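Local coordinates for protein Phenylalanine/tyrosine ammonia-lyase (Rhodosporidium toruloides, PDB 1Y2M) that catalyses the non-oxidative deamination of L-phenylalanine and L-tyrosine to trans-cinnamate and p-coumarate, releasing ammonium, as a homotetramer, at residues B[71-76]-B[279-284]; B[133-138]-B[217-222]; B[158-163]-B[203-208]; B[272-277]-B[505-510]; B[421-426]-B[486-491]. All blocks are in the same frame, centred on the assembly; numbering follows the deposited sequence.

Contact 1 of 5, residues B[71-76]-B[279-284]; sequences DVVSAA and ATLALH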
# COMPACT_ATOMS: atom_id res chain seq x y z
N ASP B 71 33.02 -3.05 -7.51
CA ASP B 71 33.82 -1.97 -8.12
C ASP B 71 33.06 -0.66 -8.00
O ASP B 71 33.64 0.38 -7.65
CB ASP B 71 34.00 -2.20 -9.60
CG ASP B 71 34.96 -3.31 -9.96
OD1 ASP B 71 35.94 -3.56 -9.21
OD2 ASP B 71 34.77 -3.88 -11.08
N VAL B 72 31.75 -0.71 -8.30
CA VAL B 72 30.92 0.52 -8.25
C VAL B 72 30.95 1.12 -6.84
O VAL B 72 31.20 2.32 -6.65
CB VAL B 72 29.47 0.26 -8.71
CG1 VAL B 72 28.57 1.44 -8.34
CG2 VAL B 72 29.39 -0.07 -10.22
N VAL B 73 30.74 0.26 -5.85
CA VAL B 73 30.75 0.72 -4.46
C VAL B 73 32.15 1.28 -4.11
O VAL B 73 32.25 2.31 -3.45
CB VAL B 73 30.38 -0.40 -3.49
CG1 VAL B 73 30.53 0.09 -2.01
CG2 VAL B 73 28.96 -0.86 -3.73
N SER B 74 33.21 0.63 -4.55
CA SER B 74 34.57 1.16 -4.25
C SER B 74 34.79 2.56 -4.80
O SER B 74 35.38 3.42 -4.13
CB SER B 74 35.67 0.23 -4.73
OG SER B 74 35.70 0.05 -6.15
N ALA B 75 34.30 2.81 -6.01
CA ALA B 75 34.46 4.15 -6.63
C ALA B 75 33.53 5.15 -5.95
O ALA B 75 33.91 6.27 -5.69
CB ALA B 75 34.13 4.06 -8.09
N ALA B 76 32.30 4.73 -5.65
CA ALA B 76 31.31 5.65 -5.06
C ALA B 76 31.65 6.07 -3.64
O ALA B 76 31.55 7.25 -3.29
CB ALA B 76 29.93 5.02 -5.06
N ALA B 279 20.76 2.10 -6.54
CA ALA B 279 20.34 0.73 -6.41
C ALA B 279 21.50 -0.21 -6.06
O ALA B 279 21.34 -1.14 -5.27
CB ALA B 279 19.60 0.27 -7.67
N THR B 280 22.67 -0.00 -6.68
CA THR B 280 23.84 -0.83 -6.37
C THR B 280 24.26 -0.65 -4.92
O THR B 280 24.52 -1.63 -4.22
CB THR B 280 25.02 -0.48 -7.30
OG1 THR B 280 24.69 -0.83 -8.65
CG2 THR B 280 26.22 -1.20 -6.83
N LEU B 281 24.30 0.60 -4.44
CA LEU B 281 24.64 0.87 -3.05
C LEU B 281 23.64 0.22 -2.12
O LEU B 281 24.01 -0.36 -1.07
CB LEU B 281 24.74 2.37 -2.85
CG LEU B 281 25.91 2.97 -3.66
CD1 LEU B 281 25.70 4.46 -3.77
CD2 LEU B 281 27.26 2.69 -2.99
N ALA B 282 22.36 0.32 -2.47
CA ALA B 282 21.30 -0.24 -1.63
C ALA B 282 21.35 -1.77 -1.58
O ALA B 282 21.17 -2.40 -0.52
CB ALA B 282 19.96 0.26 -2.07
N LEU B 283 21.64 -2.39 -2.72
CA LEU B 283 21.74 -3.84 -2.73
C LEU B 283 22.95 -4.33 -1.95
O LEU B 283 22.85 -5.29 -1.17
CB LEU B 283 21.83 -4.35 -4.16
CG LEU B 283 21.90 -5.88 -4.24
CD1 LEU B 283 20.70 -6.55 -3.59
CD2 LEU B 283 22.00 -6.33 -5.69
N HIS B 284 24.09 -3.66 -2.13
CA HIS B 284 25.26 -3.94 -1.30
C HIS B 284 24.91 -3.94 0.19
O HIS B 284 25.22 -4.90 0.92
CB HIS B 284 26.35 -2.92 -1.63
CG HIS B 284 27.52 -2.91 -0.70
ND1 HIS B 284 27.49 -2.31 0.54
CD2 HIS B 284 28.80 -3.33 -0.88
CE1 HIS B 284 28.70 -2.41 1.09
NE2 HIS B 284 29.51 -3.02 0.26

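Contact 2 of 5, residues B[133-138]-B[217-222]; sequences ALLEHQ and PLSYIA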
# COMPACT_ATOMS: atom_id res chain seq x y z
N ALA B 133 19.82 23.60 -25.27
CA ALA B 133 18.34 23.50 -25.04
C ALA B 133 17.98 22.22 -24.29
O ALA B 133 17.03 22.21 -23.52
CB ALA B 133 17.55 23.56 -26.33
N LEU B 134 18.70 21.13 -24.56
CA LEU B 134 18.45 19.91 -23.82
C LEU B 134 18.71 20.08 -22.33
O LEU B 134 17.85 19.71 -21.48
CB LEU B 134 19.29 18.76 -24.38
CG LEU B 134 18.90 18.34 -25.79
CD1 LEU B 134 19.89 17.24 -26.30
CD2 LEU B 134 17.43 17.84 -25.89
N LEU B 135 19.85 20.68 -22.00
CA LEU B 135 20.21 20.86 -20.57
C LEU B 135 19.28 21.88 -19.96
O LEU B 135 18.87 21.75 -18.83
CB LEU B 135 21.66 21.37 -20.38
CG LEU B 135 22.79 20.42 -20.77
CD1 LEU B 135 24.12 20.95 -20.26
CD2 LEU B 135 22.53 19.02 -20.31
N GLU B 136 19.01 22.96 -20.69
CA GLU B 136 18.21 24.05 -20.14
C GLU B 136 16.95 23.51 -19.43
O GLU B 136 16.69 23.83 -18.26
CB GLU B 136 17.78 25.04 -21.22
CG GLU B 136 16.80 26.16 -20.74
CD GLU B 136 16.29 27.04 -21.87
OE1 GLU B 136 16.29 26.60 -23.01
OE2 GLU B 136 15.87 28.19 -21.64
N HIS B 137 16.14 22.75 -20.16
CA HIS B 137 14.84 22.31 -19.63
C HIS B 137 14.95 21.25 -18.53
O HIS B 137 14.01 21.08 -17.74
CB HIS B 137 13.89 21.88 -20.76
CG HIS B 137 14.12 20.49 -21.28
ND1 HIS B 137 15.05 20.21 -22.27
CD2 HIS B 137 13.48 19.33 -21.02
CE1 HIS B 137 15.00 18.92 -22.54
NE2 HIS B 137 14.06 18.36 -21.81
N GLN B 138 16.08 20.53 -18.49
CA GLN B 138 16.28 19.48 -17.52
C GLN B 138 16.90 19.95 -16.20
O GLN B 138 16.81 19.22 -15.20
CB GLN B 138 17.11 18.34 -18.13
CG GLN B 138 16.33 17.52 -19.18
CD GLN B 138 15.19 16.72 -18.56
OE1 GLN B 138 15.19 16.45 -17.37
NE2 GLN B 138 14.17 16.37 -19.39
N PRO B 217 18.69 14.46 -13.17
CA PRO B 217 19.98 14.40 -12.45
C PRO B 217 21.20 14.24 -13.35
O PRO B 217 22.27 14.85 -13.12
CB PRO B 217 19.82 13.18 -11.54
CG PRO B 217 18.70 12.39 -12.09
CD PRO B 217 17.77 13.41 -12.70
N LEU B 218 21.08 13.45 -14.40
CA LEU B 218 22.18 13.31 -15.35
C LEU B 218 22.45 14.66 -16.05
O LEU B 218 23.60 14.95 -16.41
CB LEU B 218 21.89 12.24 -16.39
CG LEU B 218 21.97 10.80 -15.82
CD1 LEU B 218 21.55 9.80 -16.81
CD2 LEU B 218 23.36 10.44 -15.42
N SER B 219 21.42 15.47 -16.27
CA SER B 219 21.64 16.82 -16.83
C SER B 219 22.46 17.69 -15.91
O SER B 219 23.25 18.48 -16.38
CB SER B 219 20.32 17.50 -17.19
OG SER B 219 19.72 16.77 -18.28
N TYR B 220 22.26 17.56 -14.60
CA TYR B 220 23.10 18.31 -13.66
C TYR B 220 24.55 17.88 -13.77
O TYR B 220 25.45 18.72 -13.72
CB TYR B 220 22.59 18.24 -12.22
CG TYR B 220 21.40 19.13 -11.98
CD1 TYR B 220 21.56 20.36 -11.40
CD2 TYR B 220 20.12 18.75 -12.34
CE1 TYR B 220 20.50 21.20 -11.24
CE2 TYR B 220 19.03 19.59 -12.15
CZ TYR B 220 19.23 20.81 -11.59
OH TYR B 220 18.15 21.66 -11.43
N ILE B 221 24.79 16.57 -13.94
CA ILE B 221 26.17 16.11 -14.13
C ILE B 221 26.79 16.68 -15.41
O ILE B 221 27.90 17.22 -15.40
CB ILE B 221 26.22 14.59 -14.08
CG1 ILE B 221 25.96 14.14 -12.66
CG2 ILE B 221 27.53 14.04 -14.58
CD1 ILE B 221 25.56 12.65 -12.50
N ALA B 222 26.04 16.64 -16.50
CA ALA B 222 26.50 17.17 -17.75
C ALA B 222 26.76 18.67 -17.72
O ALA B 222 27.73 19.18 -18.25
CB ALA B 222 25.49 16.86 -18.83

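Contact 3 of 5, residues B[158-163]-B[203-208]; sequences NSLPLE and VPLRGT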
# COMPACT_ATOMS: atom_id res chain seq x y z
N ASN B 158 17.63 18.23 0.18
CA ASN B 158 17.06 18.19 -1.19
C ASN B 158 18.06 17.88 -2.31
O ASN B 158 17.75 18.12 -3.47
CB ASN B 158 16.36 19.51 -1.50
CG ASN B 158 15.00 19.59 -0.85
OD1 ASN B 158 14.39 18.54 -0.66
ND2 ASN B 158 14.51 20.79 -0.54
N SER B 159 19.23 17.38 -1.93
CA SER B 159 20.24 16.96 -2.91
C SER B 159 20.58 15.50 -2.79
O SER B 159 20.40 14.89 -1.73
CB SER B 159 21.52 17.76 -2.73
OG SER B 159 22.20 17.39 -1.54
N LEU B 160 21.01 14.93 -3.89
CA LEU B 160 21.35 13.52 -3.92
C LEU B 160 22.63 13.33 -3.10
O LEU B 160 23.59 14.15 -3.14
CB LEU B 160 21.61 12.99 -5.32
CG LEU B 160 20.47 12.58 -6.23
CD1 LEU B 160 21.07 12.27 -7.61
CD2 LEU B 160 19.69 11.41 -5.65
N PRO B 161 22.71 12.20 -2.36
CA PRO B 161 23.94 11.91 -1.67
C PRO B 161 25.16 11.90 -2.59
O PRO B 161 25.09 11.40 -3.72
CB PRO B 161 23.71 10.51 -1.11
CG PRO B 161 22.20 10.44 -0.95
CD PRO B 161 21.67 11.20 -2.08
N LEU B 162 26.28 12.37 -2.06
CA LEU B 162 27.50 12.50 -2.86
C LEU B 162 27.89 11.10 -3.44
O LEU B 162 28.30 10.96 -4.60
CB LEU B 162 28.65 13.13 -2.06
CG LEU B 162 28.30 14.55 -1.55
CD1 LEU B 162 29.49 14.99 -0.70
CD2 LEU B 162 28.02 15.47 -2.68
N GLU B 163 27.76 10.05 -2.62
CA GLU B 163 28.16 8.71 -3.08
C GLU B 163 27.32 8.25 -4.28
O GLU B 163 27.81 7.54 -5.17
CB GLU B 163 28.08 7.64 -1.95
CG GLU B 163 26.73 7.42 -1.34
CD GLU B 163 26.65 6.29 -0.30
OE1 GLU B 163 27.64 6.11 0.41
OE2 GLU B 163 25.63 5.56 -0.21
N VAL B 203 23.18 17.78 -7.06
CA VAL B 203 22.10 17.40 -7.94
C VAL B 203 20.83 17.29 -7.09
O VAL B 203 20.88 16.77 -6.00
CB VAL B 203 22.44 15.99 -8.54
CG1 VAL B 203 21.33 15.47 -9.47
CG2 VAL B 203 23.79 15.98 -9.25
N PRO B 204 19.71 17.80 -7.60
CA PRO B 204 18.46 17.65 -6.84
C PRO B 204 18.12 16.18 -6.54
O PRO B 204 18.32 15.31 -7.37
CB PRO B 204 17.40 18.25 -7.79
CG PRO B 204 18.18 19.20 -8.65
CD PRO B 204 19.51 18.51 -8.87
N LEU B 205 17.50 15.95 -5.39
CA LEU B 205 17.09 14.62 -4.94
C LEU B 205 15.97 14.12 -5.82
O LEU B 205 15.88 12.93 -6.17
CB LEU B 205 16.55 14.70 -3.52
CG LEU B 205 16.09 13.39 -2.89
CD1 LEU B 205 17.18 12.37 -2.89
CD2 LEU B 205 15.64 13.64 -1.50
N ARG B 206 15.05 15.03 -6.11
CA ARG B 206 13.80 14.67 -6.79
C ARG B 206 13.62 15.32 -8.15
O ARG B 206 14.17 16.39 -8.44
CB ARG B 206 12.61 15.03 -5.90
CG ARG B 206 12.57 14.37 -4.58
CD ARG B 206 11.24 14.68 -3.85
NE ARG B 206 11.05 13.97 -2.60
CZ ARG B 206 11.32 14.45 -1.39
NH1 ARG B 206 11.84 15.66 -1.21
NH2 ARG B 206 11.00 13.74 -0.31
N GLY B 207 12.76 14.69 -8.96
CA GLY B 207 12.35 15.23 -10.21
C GLY B 207 12.41 14.28 -11.38
O GLY B 207 11.84 14.58 -12.41
N THR B 208 13.13 13.15 -11.23
CA THR B 208 13.16 12.17 -12.31
C THR B 208 12.11 11.08 -12.09
O THR B 208 11.80 10.70 -10.95
CB THR B 208 14.54 11.53 -12.46
OG1 THR B 208 14.53 10.69 -13.63
CG2 THR B 208 14.93 10.71 -11.27
O HOH W 1 14.84 18.12 -5.12
O HOH W 2 13.75 17.01 -2.78
O HOH W 3 24.31 16.03 -5.07

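Contact 4 of 5, residues B[272-277]-B[505-510]; sequences TAVSAS and LALISA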
# COMPACT_ATOMS: atom_id res chain seq x y z
N THR B 272 20.36 5.28 -17.29
CA THR B 272 19.87 4.77 -16.04
C THR B 272 20.95 4.85 -14.93
O THR B 272 20.79 4.27 -13.86
CB THR B 272 19.40 3.31 -16.17
OG1 THR B 272 20.54 2.45 -16.34
CG2 THR B 272 18.45 3.14 -17.31
N ALA B 273 22.02 5.60 -15.16
CA ALA B 273 23.15 5.56 -14.24
C ALA B 273 22.88 5.98 -12.81
O ALA B 273 23.52 5.52 -11.88
CB ALA B 273 24.33 6.32 -14.79
N VAL B 274 21.95 6.93 -12.61
CA VAL B 274 21.75 7.44 -11.26
C VAL B 274 20.96 6.42 -10.45
O VAL B 274 21.35 6.06 -9.34
CB VAL B 274 21.04 8.78 -11.32
CG1 VAL B 274 20.78 9.30 -9.91
CG2 VAL B 274 21.86 9.80 -12.17
N SER B 275 19.86 5.92 -11.00
CA SER B 275 19.12 4.87 -10.30
C SER B 275 19.95 3.60 -10.14
O SER B 275 19.91 2.97 -9.08
CB SER B 275 17.81 4.57 -11.02
OG SER B 275 18.07 4.30 -12.38
N ALA B 276 20.70 3.22 -11.17
CA ALA B 276 21.59 2.05 -11.04
C ALA B 276 22.63 2.27 -9.92
O ALA B 276 23.00 1.34 -9.17
CB ALA B 276 22.26 1.74 -12.34
N SER B 277 23.18 3.47 -9.86
CA SER B 277 24.14 3.77 -8.80
C SER B 277 23.49 3.57 -7.42
O SER B 277 23.97 2.84 -6.55
CB SER B 277 24.61 5.20 -8.91
OG SER B 277 25.43 5.45 -7.79
N LEU B 505 10.25 4.78 -12.48
CA LEU B 505 10.30 5.29 -11.10
C LEU B 505 11.44 4.62 -10.27
O LEU B 505 11.40 4.59 -9.02
CB LEU B 505 8.95 5.14 -10.39
CG LEU B 505 7.77 5.79 -11.10
CD1 LEU B 505 6.51 5.42 -10.32
CD2 LEU B 505 8.05 7.30 -11.16
N ALA B 506 12.50 4.19 -10.97
CA ALA B 506 13.57 3.43 -10.30
C ALA B 506 14.23 4.26 -9.21
O ALA B 506 14.55 3.72 -8.16
CB ALA B 506 14.60 2.96 -11.28
N LEU B 507 14.53 5.54 -9.47
CA LEU B 507 15.29 6.31 -8.48
C LEU B 507 14.47 6.50 -7.19
O LEU B 507 15.00 6.46 -6.07
CB LEU B 507 15.78 7.66 -9.02
CG LEU B 507 16.67 8.37 -7.98
CD1 LEU B 507 17.97 7.61 -7.58
CD2 LEU B 507 17.02 9.72 -8.53
N ILE B 508 13.18 6.77 -7.39
CA ILE B 508 12.26 6.92 -6.21
C ILE B 508 12.23 5.59 -5.45
O ILE B 508 12.33 5.52 -4.21
CB ILE B 508 10.88 7.37 -6.58
CG1 ILE B 508 10.89 8.73 -7.30
CG2 ILE B 508 9.98 7.46 -5.34
CD1 ILE B 508 9.57 9.06 -8.00
N SER B 509 12.06 4.51 -6.19
CA SER B 509 12.09 3.19 -5.53
C SER B 509 13.42 2.98 -4.77
O SER B 509 13.41 2.52 -3.60
CB SER B 509 11.82 2.06 -6.54
OG SER B 509 11.55 0.87 -5.83
N ALA B 510 14.56 3.30 -5.41
CA ALA B 510 15.89 3.14 -4.80
C ALA B 510 16.01 3.94 -3.49
O ALA B 510 16.61 3.50 -2.48
CB ALA B 510 16.95 3.46 -5.77

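Contact 5 of 5, residues B[421-426]-B[486-491]; sequences TMEKTR and NPVTTH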
# COMPACT_ATOMS: atom_id res chain seq x y z
N THR B 421 14.51 -4.47 -9.08
CA THR B 421 15.37 -4.92 -8.00
C THR B 421 15.04 -4.22 -6.70
O THR B 421 15.12 -4.79 -5.59
CB THR B 421 16.88 -4.72 -8.30
OG1 THR B 421 17.25 -3.34 -8.35
CG2 THR B 421 17.23 -5.40 -9.63
N MSE B 422 14.70 -2.95 -6.82
CA MSE B 422 14.45 -2.13 -5.61
C MSE B 422 13.12 -2.47 -4.93
O MSE B 422 13.01 -2.50 -3.70
CB MSE B 422 14.53 -0.69 -5.96
CG MSE B 422 15.95 -0.25 -6.30
SE MSE B 422 17.19 -0.45 -4.76
CE MSE B 422 18.03 -2.22 -5.10
N GLU B 423 12.09 -2.72 -5.73
CA GLU B 423 10.75 -3.08 -5.19
C GLU B 423 10.94 -4.37 -4.39
O GLU B 423 10.51 -4.44 -3.21
CB GLU B 423 9.73 -3.27 -6.30
CG GLU B 423 9.45 -2.06 -7.17
CD GLU B 423 8.60 -0.97 -6.52
OE1 GLU B 423 7.40 -0.96 -6.81
OE2 GLU B 423 9.13 -0.11 -5.82
N LYS B 424 11.56 -5.38 -5.01
CA LYS B 424 11.75 -6.70 -4.36
C LYS B 424 12.63 -6.61 -3.13
O LYS B 424 12.37 -7.22 -2.08
CB LYS B 424 12.36 -7.73 -5.33
CG LYS B 424 11.57 -8.01 -6.59
CD LYS B 424 12.47 -8.64 -7.74
CE LYS B 424 13.52 -9.58 -7.18
NZ LYS B 424 14.79 -9.00 -6.57
N THR B 425 13.70 -5.82 -3.23
CA THR B 425 14.60 -5.72 -2.08
C THR B 425 13.87 -5.04 -0.92
O THR B 425 14.09 -5.43 0.25
CB THR B 425 15.88 -4.99 -2.50
OG1 THR B 425 16.53 -5.74 -3.54
CG2 THR B 425 16.86 -4.75 -1.29
N ARG B 426 13.03 -4.03 -1.17
CA ARG B 426 12.43 -3.31 -0.04
C ARG B 426 11.43 -4.21 0.70
O ARG B 426 11.28 -4.16 1.93
CB ARG B 426 11.75 -2.05 -0.58
CG ARG B 426 11.45 -1.06 0.51
CD ARG B 426 11.08 0.32 -0.01
NE ARG B 426 9.96 0.33 -0.96
CZ ARG B 426 10.04 0.37 -2.31
NH1 ARG B 426 8.94 0.41 -3.03
NH2 ARG B 426 11.19 0.38 -2.97
N ASN B 486 5.49 -1.07 0.53
CA ASN B 486 4.52 -0.94 -0.56
C ASN B 486 5.23 -0.51 -1.82
O ASN B 486 6.24 0.20 -1.76
CB ASN B 486 3.40 0.05 -0.23
CG ASN B 486 2.56 -0.44 0.93
OD1 ASN B 486 2.08 -1.60 0.91
ND2 ASN B 486 2.44 0.40 1.97
N PRO B 487 4.74 -0.96 -2.97
CA PRO B 487 5.46 -0.61 -4.21
C PRO B 487 5.32 0.85 -4.61
O PRO B 487 4.29 1.47 -4.38
CB PRO B 487 4.80 -1.49 -5.27
CG PRO B 487 3.44 -1.82 -4.74
CD PRO B 487 3.61 -1.89 -3.23
N VAL B 488 6.40 1.39 -5.18
CA VAL B 488 6.35 2.68 -5.83
C VAL B 488 5.90 2.56 -7.28
O VAL B 488 5.22 3.45 -7.80
CB VAL B 488 7.77 3.30 -5.79
CG1 VAL B 488 8.00 4.45 -6.77
CG2 VAL B 488 8.15 3.70 -4.35
N THR B 489 6.19 1.42 -7.91
CA THR B 489 5.97 1.28 -9.34
C THR B 489 4.53 1.17 -9.83
O THR B 489 4.29 1.28 -11.04
CB THR B 489 6.79 0.14 -9.89
OG1 THR B 489 6.37 -1.09 -9.27
CG2 THR B 489 8.25 0.37 -9.70
N THR B 490 3.58 1.07 -8.92
CA THR B 490 2.16 1.14 -9.25
C THR B 490 1.65 2.59 -9.30
O THR B 490 0.43 2.80 -9.45
CB THR B 490 1.35 0.40 -8.18
OG1 THR B 490 1.72 0.88 -6.88
CG2 THR B 490 1.59 -1.10 -8.27
N HIS B 491 2.54 3.55 -9.14
CA HIS B 491 2.16 4.98 -9.09
C HIS B 491 2.63 5.78 -10.31
O HIS B 491 2.72 7.01 -10.27
CB HIS B 491 2.64 5.62 -7.78
CG HIS B 491 1.95 5.00 -6.61
ND1 HIS B 491 0.65 5.32 -6.31
CD2 HIS B 491 2.33 4.02 -5.74
CE1 HIS B 491 0.26 4.59 -5.28
NE2 HIS B 491 1.22 3.76 -4.95

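Contact 1 of 5, residues B[71-76]-B[279-284]
Behind V73, the residue that meets both L281 and H284 across this contact, the carbonyl oxygen of D71 takes two donors: the amide N of A75 in the regular helical bond, and S74 OG at 2.6 Å. S74 sits on the side of its helix turned from 279-284, where its OG also bonds to R80; V72, V73 and A76 make up the facing side. The motif is a steep helix-helix crossing: the short helix 69-77 lies across the long helix 273-303, their axes 9.7 Å apart at closest and their directions 107° apart. V73 fills the hollow between T280, L281 and H284, a place for a branched but compact residue. Its CG1 stands over one face of the H284 imidazole, 4.1 Å from the ring centroid, in a CH-pi contact, while CG2 lies 3.8 Å from H284 CD2 and also reaches L281 CD2. Trimming V73 to an alanine would probably open a gap here, leaving the covered face of H284 and the L281 methyl without their apolar neighbour. T280 suits a buried position because its OG1 bonds to A276 O of its own helix; with OG1 anti to the carbonyl carbon (chi1 -65°), CG2 is turned to the partner helix and lies 3.8 Å from V72 CG1. A76 offers just a methyl, and its CB rests 4.1 Å from L281 CD2.

Contact 2 of 5, residues B[133-138]-B[217-222]
L135 sets its CG anti to the carbonyl carbon (chi1 -67°) and then extends, a shape that carries CD2 across to A222; S219 places OG in the same way (chi1 -66°), which brings the hydroxyl up to Q138. The two helices so joined, 125-138 and 215-225, form a close crossed pair whose directions differ by 124°, with axes 9.1 Å apart. Small residues on the second helix permit this closeness. S219 meets the first helix with its whole side chain: CB lies 3.4 Å from Q138 CB, and OG is only 3.0 Å from that same carbon, a tight fit. The hydroxyl does not go without a partner, since it is hydrogen-bonded to L215 O one turn earlier, and a serine can thus sit in the buried interface. Beside it, L135 CD2 packs 4.0 Å from A222 CB and equally near S219 O, a branched tip resting against a methyl and the backbone.

In Q138, chi1 sets CG over one face of the neighbouring H137 ring, toward its rim, before the chain bends at chi2. That ring is fixed by a bond from ND1 to A133 O, which lies in the imidazole plane, and it also meets Y465 of the second subunit, so the helix faces the subunit interface as well. The side chain of Q138 is about 7 Å from that of E496, a cinnamate-binding residue, consistent with this end of helix 125-138 lying near the substrate pocket. Y220, whose OH is hydrogen-bonded to G141 N, brings CE2 to 3.8 Å from Q138 O.

Contact 3 of 5, residues B[158-163]-B[203-208]
A single antiparallel beta bridge joins the turn leading into helix 162-176, around S159, to the loop at P204 that runs from strand 200-201 toward helix 215-225. S159 and P204 are the non-hydrogen-bonded pair at its centre, and the bonds lie to either side: L205 N donates to N158 O at 2.9 Å, from well above the carbonyl plane, and L160 N donates to V203 O at 2.8 Å, nearly along the C=O axis. A proline is tolerated at the central position because a non-hydrogen-bonded pair asks for no N-H there. The S159 CA adds a CA-H...O contact to V203 O. Water extends the ladder, one molecule accepting from V203 N and donating to L160 O.

L160 supplies the apolar part. With CG anti to the carbonyl carbon (chi1 -82°), its two methyls divide between neighbours in the 203-208 loop: CD1 lies 3.7 Å from V203 CG1, and CD2 3.9 Å from L205 CD1. Cutting L160 back to an alanine would take away both methyls and probably leave V203 and L205 with a gap between them, although the backbone bonds could persist.

The contact also lies on a subunit boundary. R206 forms salt bridges with E480 and E515 of the second subunit, and N158 ND2 bonds to Y699 OH of that subunit. Amide and guanidinium planes are 67° apart, and a water links the two groups, donating to N158 OD1 at 2.7 Å and accepting from R206 NH1 at 2.8 Å.

Contact 4 of 5, residues B[272-277]-B[505-510]
Where S275 meets A506 and L507, no side chain that meets across the contact carries a ring, amide or guanidinium group, and there are no flat side-chain faces or edges to match; methyls, a CB and the backbone do all the touching. The closest approach is between two beta carbons, S275 CB and A506 CB, at 3.6 Å. The small size of both residues lets the backbones come close: the CA atoms of S275 and L507 are 4.5 Å apart, and S275 CB is 3.8 Å from L507 N. Toward the next turn A510, another small residue, turns its CB to S275 O. Two larger residues close one flank. L507 holds CG anti to its backbone N (chi1 -175°), which swings its branched end to the partner helix, and CD1 and CD2 each lie 4.0 Å from V274 CG1, so that the valine methyl sits against the leucine fork.

These are the first turns of helix 273-303 and helix 506-560, long helices of the helical core of the PAL/histidase fold, here running nearly parallel at 22° with axes 8.6 Å apart. Their N-terminal ends approach the segment carrying the A211-G213 cross-link: D214 OD2 accepts from S275 N, and S210 OG is bonded to L507 N. Two helix ends pointing this way would probably lend positive potential to that region. The A506 side chain also touches V418 and A419 of helix 416-443.

Contact 5 of 5, residues B[421-426]-B[486-491]
E423 OE1 accepts two bonds from T489, one from OG1 at 2.7 Å and one from the amide N at 2.9 Å, both arriving from the same face of the carboxylate. The other oxygen, OE2, takes V488 N at 3.2 Å on its syn lone pair and R426 NH1 at 2.8 Å in a salt bridge; S509 OG, from helix 506-560, is a further partner. One carboxylate thus grips two successive amides of the loop 486-491 and ties it to helix 416-443 in the helical core. A glutamate suits the place because its chain, bent at chi2 (-75°), can offer both oxygens to the loop. R426, one turn on, probably offsets the buried charge. Its NH1 also donates to N486 O at 3.0 Å, almost straight and near the guanidinium plane, while NE bonds to L484 O and NH2 to S509 and T513.

Packing fills the rest. The T489 CG2 methyl lies 3.5 Å from E423 CD, and P487 CB meets OE1 closely. The loop sits deep in the tetramer: H491 meets H491 of the fourth subunit, and N486 packs on P487 of the third. V488 CG2 ends 3.6 Å from R426 NH1.

Contacts 1 and 4 use helix 273-303, with centres about 12 Å apart, and contact 4 brings in helix 506-560, joined to contact 5 through S509. Centre to centre, contact 5 is about 12 Å and contact 3 about 11 Å from contact 4, and contact 2 about 13 Å from contact 3. Contact 3 touches contact 4 where T208 meets L507, and contact 2 where P204 meets Y220. Along the chain, contact 1 encloses contact 2, which encloses contact 3; contact 1 interlocks with contact 4, which encloses contact 5. Contacts 3, 4 and 5 lie around the starts of helices 273-303 and 506-560; contacts 2, 3 and 5 also meet the second subunit, and contact 5 the third and fourth.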